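Local coordinates for Hit-like protein involved in cell-cycle regulation (Bartonella henselae, PDB 3LB5) that probably binds and hydrolyses nucleotide-type substrates as a histidine triad (HINT-like) protein, with a likely role in cell-cycle regulation, at residues 59-64 / 127-132; 73-78 / 112-117. One frame throughout, in Å; residues are numbered along the deposited sequence.

Contact 1: 59-64 / 127-132; sequences PQAPGH and HIIPRM
His127, the last histidine of the His-x-His-x-His signature that names the HIT family, meets His64 through a hydrogen bond between its ND1 and NE2 of His64, 3.0 Å apart. Each nitrogen lies at the edge of the other's ring, near its plane, and the two planes are turned 61° against each other, rim to rim without stacking. At Ile128 the backbone takes part: its carbonyl O receives a CH contact from CA of His64 at 3.4 Å, while the side chain packs on Ile94 of helix 81-101. Ile129 lays CG1 over one face of the His64 ring, near its centre, a CH-pi contact 3.7 Å from the centroid. His64 holds CG opposite its backbone N (chi1 180°), which carries the ring alongside Ile129 to ND1 of His127. Branching at CB serves Ile129 well: CD1 runs toward the amide of Gln60 while CG2 meets Ala61 CB at 4.0 Å. Pro130 lays its ring against the type II turn Ala61-His64, CG 3.2 Å from Pro62 O; Gly63 takes the positive-phi position (94°), which glycine readily adopts. Histidine suits position 64 by offering a nitrogen at two edges: ND1 accepts from Gln60 N at 2.9 Å, nearly straight and in the ring plane. Held at two edges and one face, His64 is probably restricted in rotation and well placed to fix the orientation of His127.

Contact 2: 73-78 / 112-117; sequences SRNLLD and FNEAAS
Arg74 and Glu114 form a two-pronged salt bridge, NH1 reaching OE2 at 2.8 Å and NH2 reaching OE1 at 3.0 Å. Both bonds are nearly straight and use syn lone pairs, the guanidinium and carboxylate lying nearly coplanar. The arginine gets there by folding at chi3, and Glu114 bends at chi2 (-58°), which turns its carboxylate to Arg74. OE2 has a second donor in Asn75 ND2, 2.9 Å away; this bond is bent (138°), leaving near the Asn75 amide plane but arriving from above the carboxylate plane. Asparagine fits position 75 because, with CG between backbone N and carbonyl carbon (chi1 58°), its OD1 also closes an Asx turn, accepting from Leu77 N in the loop before helix 81-101. The partner segment leaves strand 106-113, where the antiparallel sheet runs on into the second subunit. Asn113 stands at this junction with its amide used at both atoms: ND2 gives to Ile107 O of the second subunit and to Gln111 OE1 of its own chain, and OD1 takes Leu76 N at 2.9 Å, met almost head-on. Around that oxygen the packing is close, Asn75 CB lying 3.1 Å from OD1, while Leu77 lays CD1 against CB of Asn113 at 4.1 Å.

How the contacts relate
Contacts 1 and 2 use neighbouring antiparallel strands, 126-131 and 106-113, their centres 21 Å apart. They touch through aromatic side chains, NE2 of His127 in contact 1 packing 3.6 Å from CE2 of Phe112 in contact 2. Contact 1 is the nearer to the putative active site: the side chain of His127 is about 8 Å from the bound unknown ligand, that of Phe112 about 12 Å. Contact 2 instead ties the loop ahead of helix 81-101 to the strand that joins the two subunits, whereas beside contact 1, Arg131 packs on Gln118 of the second subunit.

Contact 1: 59-64 / 127-132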
ATOM      1  N   PRO B  59       3.674  -2.339  17.402  1.00 12.12           N
ATOM      2  CA  PRO B  59       3.973  -1.365  16.343  1.00 12.33           C
ATOM      3  C   PRO B  59       5.441  -1.382  15.933  1.00 12.98           C
ATOM      4  O   PRO B  59       6.319  -1.648  16.765  1.00 12.70           O
ATOM      5  CB  PRO B  59       3.625  -0.023  16.995  1.00 12.24           C
ATOM      6  CG  PRO B  59       3.832  -0.252  18.448  1.00 11.66           C
ATOM      7  CD  PRO B  59       3.379  -1.676  18.684  1.00 12.40           C
ATOM      8  N   GLN B  60       5.694  -1.107  14.658  1.00 13.24           N
ATOM      9  CA  GLN B  60       7.065  -0.984  14.159  1.00 14.71           C
ATOM     10  C   GLN B  60       7.625   0.409  14.412  1.00 14.44           C
ATOM     11  O   GLN B  60       8.827   0.629  14.275  1.00 15.66           O
ATOM     12  CB  GLN B  60       7.123  -1.320  12.669  1.00 15.14           C
ATOM     13  CG  GLN B  60       6.780  -2.767  12.352  1.00 18.02           C
ATOM     14  CD  GLN B  60       6.766  -3.035  10.863  1.00 21.03           C
ATOM     15  OE1 GLN B  60       5.720  -3.316  10.285  1.00 24.16           O
ATOM     16  NE2 GLN B  60       7.931  -2.946  10.232  1.00 21.60           N
ATOM     17  N   ALA B  61       6.749   1.348  14.769  1.00 14.04           N
ATOM     18  CA  ALA B  61       7.125   2.698  15.197  1.00 13.88           C
ATOM     19  C   ALA B  61       5.948   3.261  15.982  1.00 14.06           C
ATOM     20  O   ALA B  61       4.811   2.833  15.762  1.00 14.19           O
ATOM     21  CB  ALA B  61       7.458   3.594  13.982  1.00 13.17           C
ATOM     22  N   PRO B  62       6.194   4.211  16.905  1.00 13.67           N
ATOM     23  CA  PRO B  62       5.041   4.692  17.676  1.00 13.03           C
ATOM     24  C   PRO B  62       4.033   5.411  16.785  1.00 12.33           C
ATOM     25  O   PRO B  62       4.419   6.206  15.917  1.00 11.85           O
ATOM     26  CB  PRO B  62       5.669   5.657  18.688  1.00 13.65           C
ATOM     27  CG  PRO B  62       7.118   5.217  18.775  1.00 13.63           C
ATOM     28  CD  PRO B  62       7.459   4.809  17.377  1.00 13.59           C
ATOM     29  N   GLY B  63       2.756   5.091  16.968  1.00 11.20           N
ATOM     30  CA  GLY B  63       1.698   5.639  16.106  1.00 10.13           C
ATOM     31  C   GLY B  63       1.293   4.788  14.899  1.00  8.97           C
ATOM     32  O   GLY B  63       0.381   5.163  14.148  1.00  7.97           O
ATOM     33  N   HIS B  64       1.983   3.666  14.717  1.00  8.35           N
ATOM     34  CA  HIS B  64       1.715   2.672  13.646  1.00  8.60           C
ATOM     35  C   HIS B  64       0.240   2.249  13.724  1.00  8.45           C
ATOM     36  O   HIS B  64      -0.216   1.712  14.750  1.00  8.04           O
ATOM     37  CB  HIS B  64       2.659   1.479  13.874  1.00  8.62           C
ATOM     38  CG  HIS B  64       2.536   0.346  12.888  1.00  7.88           C
ATOM     39  ND1 HIS B  64       3.480  -0.654  12.830  1.00  9.47           N
ATOM     40  CD2 HIS B  64       1.607   0.036  11.949  1.00  9.37           C
ATOM     41  CE1 HIS B  64       3.136  -1.541  11.909  1.00  9.22           C
ATOM     42  NE2 HIS B  64       2.000  -1.149  11.362  1.00  8.21           N
ATOM     43  N   HIS B 127      -0.976  -1.155   6.448  1.00  7.70           N
ATOM     44  CA  HIS B 127      -0.122  -0.573   7.482  1.00  7.79           C
ATOM     45  C   HIS B 127       0.171   0.895   7.176  1.00  8.71           C
ATOM     46  O   HIS B 127       0.591   1.241   6.047  1.00  8.52           O
ATOM     47  CB  HIS B 127       1.231  -1.308   7.536  1.00  7.64           C
ATOM     48  CG  HIS B 127       1.125  -2.734   7.929  1.00  7.04           C
ATOM     49  ND1 HIS B 127       1.111  -3.133   9.252  1.00  9.90           N
ATOM     50  CD2 HIS B 127       1.072  -3.865   7.188  1.00  9.73           C
ATOM     51  CE1 HIS B 127       1.031  -4.453   9.308  1.00 11.78           C
ATOM     52  NE2 HIS B 127       1.011  -4.922   8.071  1.00 13.25           N
ATOM     53  N   ILE B 128      -0.021   1.758   8.179  1.00  8.96           N
ATOM     54  CA  ILE B 128       0.402   3.164   8.072  1.00  9.91           C
ATOM     55  C   ILE B 128       1.461   3.448   9.147  1.00 10.01           C
ATOM     56  O   ILE B 128       1.164   3.491  10.349  1.00 10.20           O
ATOM     57  CB  ILE B 128      -0.764   4.176   8.164  1.00 10.01           C
ATOM     58  CG1 ILE B 128      -1.752   4.000   7.002  1.00 11.11           C
ATOM     59  CG2 ILE B 128      -0.234   5.602   8.036  1.00 11.02           C
ATOM     60  CD1 ILE B 128      -2.874   3.084   7.265  1.00 15.83           C
ATOM     61  N   ILE B 129       2.704   3.595   8.695  1.00  9.80           N
ATOM     62  CA  ILE B 129       3.850   3.655   9.601  1.00 10.15           C
ATOM     63  C   ILE B 129       4.595   4.983   9.493  1.00 10.50           C
ATOM     64  O   ILE B 129       5.166   5.304   8.439  1.00  9.93           O
ATOM     65  CB  ILE B 129       4.833   2.461   9.382  1.00 10.38           C
ATOM     66  CG1 ILE B 129       4.074   1.125   9.290  1.00 10.87           C
ATOM     67  CG2 ILE B 129       5.944   2.451  10.465  1.00  9.76           C
ATOM     68  CD1 ILE B 129       4.949  -0.058   8.906  1.00 13.86           C
ATOM     69  N   PRO B 130       4.625   5.753  10.595  1.00 10.09           N
ATOM     70  CA  PRO B 130       5.464   6.942  10.583  1.00 10.58           C
ATOM     71  C   PRO B 130       6.968   6.635  10.589  1.00 10.66           C
ATOM     72  O   PRO B 130       7.441   5.691  11.258  1.00 10.40           O
ATOM     73  CB  PRO B 130       5.055   7.680  11.865  1.00 10.82           C
ATOM     74  CG  PRO B 130       4.543   6.633  12.779  1.00 10.91           C
ATOM     75  CD  PRO B 130       4.070   5.466  11.937  1.00 10.79           C
ATOM     76  N   ARG B 131       7.709   7.425   9.820  1.00 10.99           N
ATOM     77  CA  ARG B 131       9.154   7.261   9.713  1.00 11.08           C
ATOM     78  C   ARG B 131       9.829   8.508  10.232  1.00 11.17           C
ATOM     79  O   ARG B 131       9.271   9.598  10.156  1.00 11.08           O
ATOM     80  CB  ARG B 131       9.565   7.035   8.256  1.00 11.48           C
ATOM     81  CG  ARG B 131       8.863   5.832   7.611  1.00 12.11           C
ATOM     82  CD  ARG B 131       9.182   4.571   8.386  1.00 13.25           C
ATOM     83  NE  ARG B 131      10.607   4.276   8.304  1.00 14.03           N
ATOM     84  CZ  ARG B 131      11.147   3.526   7.347  1.00 17.09           C
ATOM     85  NH1 ARG B 131      10.368   2.987   6.398  1.00 19.22           N
ATOM     86  NH2 ARG B 131      12.448   3.296   7.344  1.00 16.15           N
ATOM     87  N   MET B 132      11.014   8.328  10.795  1.00 11.82           N
ATOM     88  CA  MET B 132      11.859   9.458  11.183  1.00 12.89           C
ATOM     89  C   MET B 132      13.166   9.280  10.467  1.00 13.16           C
ATOM     90  O   MET B 132      13.634   8.150  10.295  1.00 12.66           O
ATOM     91  CB  MET B 132      12.098   9.482  12.692  1.00 13.32           C
ATOM     92  CG  MET B 132      10.836   9.650  13.533  1.00 14.54           C
ATOM     93  SD  MET B 132       9.974  11.207  13.227  1.00 19.82           S
ATOM     94  CE  MET B 132       8.722  11.149  14.511  1.00 19.55           C
TER

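Contact 2: 73-78 / 112-117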
ATOM      1  N   SER B  73     -12.446  -9.662   3.277  1.00 11.09           N
ATOM      2  CA  SER B  73     -11.737 -10.389   2.219  1.00 10.23           C
ATOM      3  C   SER B  73     -10.410 -10.799   2.828  1.00  9.93           C
ATOM      4  O   SER B  73      -9.958 -10.179   3.793  1.00  9.91           O
ATOM      5  CB  SER B  73     -11.541  -9.550   0.936  1.00 10.12           C
ATOM      6  OG  SER B  73     -10.696  -8.435   1.137  1.00 10.76           O
ATOM      7  N   ARG B  74      -9.798 -11.853   2.300  1.00  9.25           N
ATOM      8  CA  ARG B  74      -8.505 -12.311   2.831  1.00  9.79           C
ATOM      9  C   ARG B  74      -7.417 -11.250   2.661  1.00  9.85           C
ATOM     10  O   ARG B  74      -6.548 -11.098   3.522  1.00  9.99           O
ATOM     11  CB  ARG B  74      -8.060 -13.595   2.124  1.00  9.57           C
ATOM     12  CG  ARG B  74      -8.967 -14.809   2.450  1.00  9.32           C
ATOM     13  CD  ARG B  74      -8.501 -16.080   1.806  1.00 11.17           C
ATOM     14  NE  ARG B  74      -7.208 -16.547   2.288  1.00 11.27           N
ATOM     15  CZ  ARG B  74      -6.040 -16.375   1.670  1.00 13.91           C
ATOM     16  NH1 ARG B  74      -5.959 -15.708   0.512  1.00 10.67           N
ATOM     17  NH2 ARG B  74      -4.932 -16.886   2.218  1.00 10.60           N
ATOM     18  N   ASN B  75      -7.446 -10.561   1.521  1.00  8.70           N
ATOM     19  CA  ASN B  75      -6.408  -9.573   1.199  1.00  8.97           C
ATOM     20  C   ASN B  75      -6.848  -8.708   0.024  1.00  8.49           C
ATOM     21  O   ASN B  75      -8.051  -8.582  -0.220  1.00  7.50           O
ATOM     22  CB  ASN B  75      -5.023 -10.244   1.004  1.00  9.01           C
ATOM     23  CG  ASN B  75      -5.007 -11.293  -0.091  1.00  7.80           C
ATOM     24  OD1 ASN B  75      -5.660 -11.159  -1.117  1.00 10.31           O
ATOM     25  ND2 ASN B  75      -4.202 -12.324   0.104  1.00 10.00           N
ATOM     26  N   LEU B  76      -5.904  -8.093  -0.695  1.00  9.53           N
ATOM     27  CA  LEU B  76      -6.263  -7.181  -1.794  1.00  9.72           C
ATOM     28  C   LEU B  76      -6.823  -7.903  -3.014  1.00 10.29           C
ATOM     29  O   LEU B  76      -7.685  -7.375  -3.737  1.00 10.70           O
ATOM     30  CB  LEU B  76      -5.025  -6.361  -2.229  1.00  9.64           C
ATOM     31  CG  LEU B  76      -5.300  -5.198  -3.194  1.00  8.47           C
ATOM     32  CD1 LEU B  76      -5.897  -4.074  -2.424  1.00  9.80           C
ATOM     33  CD2 LEU B  76      -4.031  -4.737  -3.858  1.00  8.28           C
ATOM     34  N   LEU B  77      -6.292  -9.094  -3.253  1.00 11.08           N
ATOM     35  CA  LEU B  77      -6.576  -9.905  -4.444  1.00 11.42           C
ATOM     36  C   LEU B  77      -8.039 -10.358  -4.535  1.00 11.65           C
ATOM     37  O   LEU B  77      -8.601 -10.402  -5.630  1.00 12.09           O
ATOM     38  CB  LEU B  77      -5.654 -11.130  -4.469  1.00 11.25           C
ATOM     39  CG  LEU B  77      -4.141 -10.884  -4.307  1.00 13.91           C
ATOM     40  CD1 LEU B  77      -3.435 -12.190  -3.958  1.00 14.65           C
ATOM     41  CD2 LEU B  77      -3.562 -10.306  -5.577  1.00 12.69           C
ATOM     42  N   ASP B  78      -8.649 -10.676  -3.392  1.00 11.35           N
ATOM     43  CA  ASP B  78     -10.050 -11.150  -3.377  1.00 12.23           C
ATOM     44  C   ASP B  78     -11.066 -10.097  -2.916  1.00 12.14           C
ATOM     45  O   ASP B  78     -12.253 -10.393  -2.819  1.00 11.76           O
ATOM     46  CB  ASP B  78     -10.192 -12.431  -2.530  1.00 11.78           C
ATOM     47  CG  ASP B  78      -9.861 -12.209  -1.056  1.00 12.69           C
ATOM     48  OD1 ASP B  78      -9.048 -11.327  -0.748  1.00 12.99           O
ATOM     49  OD2 ASP B  78     -10.394 -12.939  -0.195  1.00 13.17           O
ATOM     50  N   PHE B 112       0.142  -6.397   2.584  1.00  7.84           N
ATOM     51  CA  PHE B 112       0.690  -7.749   2.366  1.00  8.87           C
ATOM     52  C   PHE B 112      -0.320  -8.789   1.939  1.00  8.49           C
ATOM     53  O   PHE B 112      -1.377  -8.947   2.564  1.00  9.49           O
ATOM     54  CB  PHE B 112       1.449  -8.253   3.599  1.00  8.68           C
ATOM     55  CG  PHE B 112       2.534  -7.315   4.075  1.00 11.08           C
ATOM     56  CD1 PHE B 112       3.433  -6.745   3.176  1.00 11.69           C
ATOM     57  CD2 PHE B 112       2.648  -7.009   5.420  1.00 11.95           C
ATOM     58  CE1 PHE B 112       4.433  -5.875   3.613  1.00 14.50           C
ATOM     59  CE2 PHE B 112       3.651  -6.134   5.877  1.00 16.10           C
ATOM     60  CZ  PHE B 112       4.544  -5.567   4.962  1.00 13.75           C
ATOM     61  N   ASN B 113       0.006  -9.493   0.858  1.00  8.11           N
ATOM     62  CA  ASN B 113      -0.832 -10.557   0.335  1.00  8.70           C
ATOM     63  C   ASN B 113      -0.144 -11.917   0.382  1.00  8.58           C
ATOM     64  O   ASN B 113       0.761 -12.177  -0.394  1.00  8.31           O
ATOM     65  CB  ASN B 113      -1.262 -10.247  -1.105  1.00  7.84           C
ATOM     66  CG  ASN B 113      -1.921  -8.899  -1.222  1.00  8.37           C
ATOM     67  OD1 ASN B 113      -3.109  -8.763  -0.930  1.00  7.75           O
ATOM     68  ND2 ASN B 113      -1.151  -7.882  -1.602  1.00  6.57           N
ATOM     69  N   GLU B 114      -0.621 -12.770   1.288  1.00  9.65           N
ATOM     70  CA  GLU B 114      -0.173 -14.163   1.471  1.00 10.28           C
ATOM     71  C   GLU B 114       1.045 -14.296   2.386  1.00 11.03           C
ATOM     72  O   GLU B 114       1.740 -13.310   2.658  1.00 10.28           O
ATOM     73  CB  GLU B 114       0.024 -14.931   0.144  1.00 10.72           C
ATOM     74  CG  GLU B 114      -1.185 -14.900  -0.834  1.00 12.18           C
ATOM     75  CD  GLU B 114      -2.476 -15.440  -0.240  1.00 13.58           C
ATOM     76  OE1 GLU B 114      -2.413 -16.278   0.689  1.00 11.50           O
ATOM     77  OE2 GLU B 114      -3.561 -15.030  -0.714  1.00 12.94           O
ATOM     78  N   ALA B 115       1.255 -15.526   2.857  1.00 11.26           N
ATOM     79  CA  ALA B 115       2.397 -15.918   3.694  1.00 12.04           C
ATOM     80  C   ALA B 115       3.734 -15.426   3.160  1.00 11.64           C
ATOM     81  O   ALA B 115       4.547 -14.898   3.916  1.00 11.65           O
ATOM     82  CB  ALA B 115       2.436 -17.442   3.865  1.00 12.19           C
ATOM     83  N   ALA B 116       3.959 -15.602   1.863  1.00 11.28           N
ATOM     84  CA  ALA B 116       5.232 -15.197   1.259  1.00 11.92           C
ATOM     85  C   ALA B 116       5.463 -13.677   1.279  1.00 11.76           C
ATOM     86  O   ALA B 116       6.602 -13.234   1.165  1.00 11.99           O
ATOM     87  CB  ALA B 116       5.370 -15.763  -0.162  1.00 11.49           C
ATOM     88  N   SER B 117       4.393 -12.893   1.419  1.00 11.45           N
ATOM     89  CA  SER B 117       4.509 -11.450   1.677  1.00 11.86           C
ATOM     90  C   SER B 117       4.428 -11.112   3.174  1.00 12.11           C
ATOM     91  O   SER B 117       4.241  -9.943   3.552  1.00 11.75           O
ATOM     92  CB  SER B 117       3.432 -10.670   0.895  1.00 11.92           C
ATOM     93  OG  SER B 117       3.597  -9.254   1.046  1.00 12.94           O
TER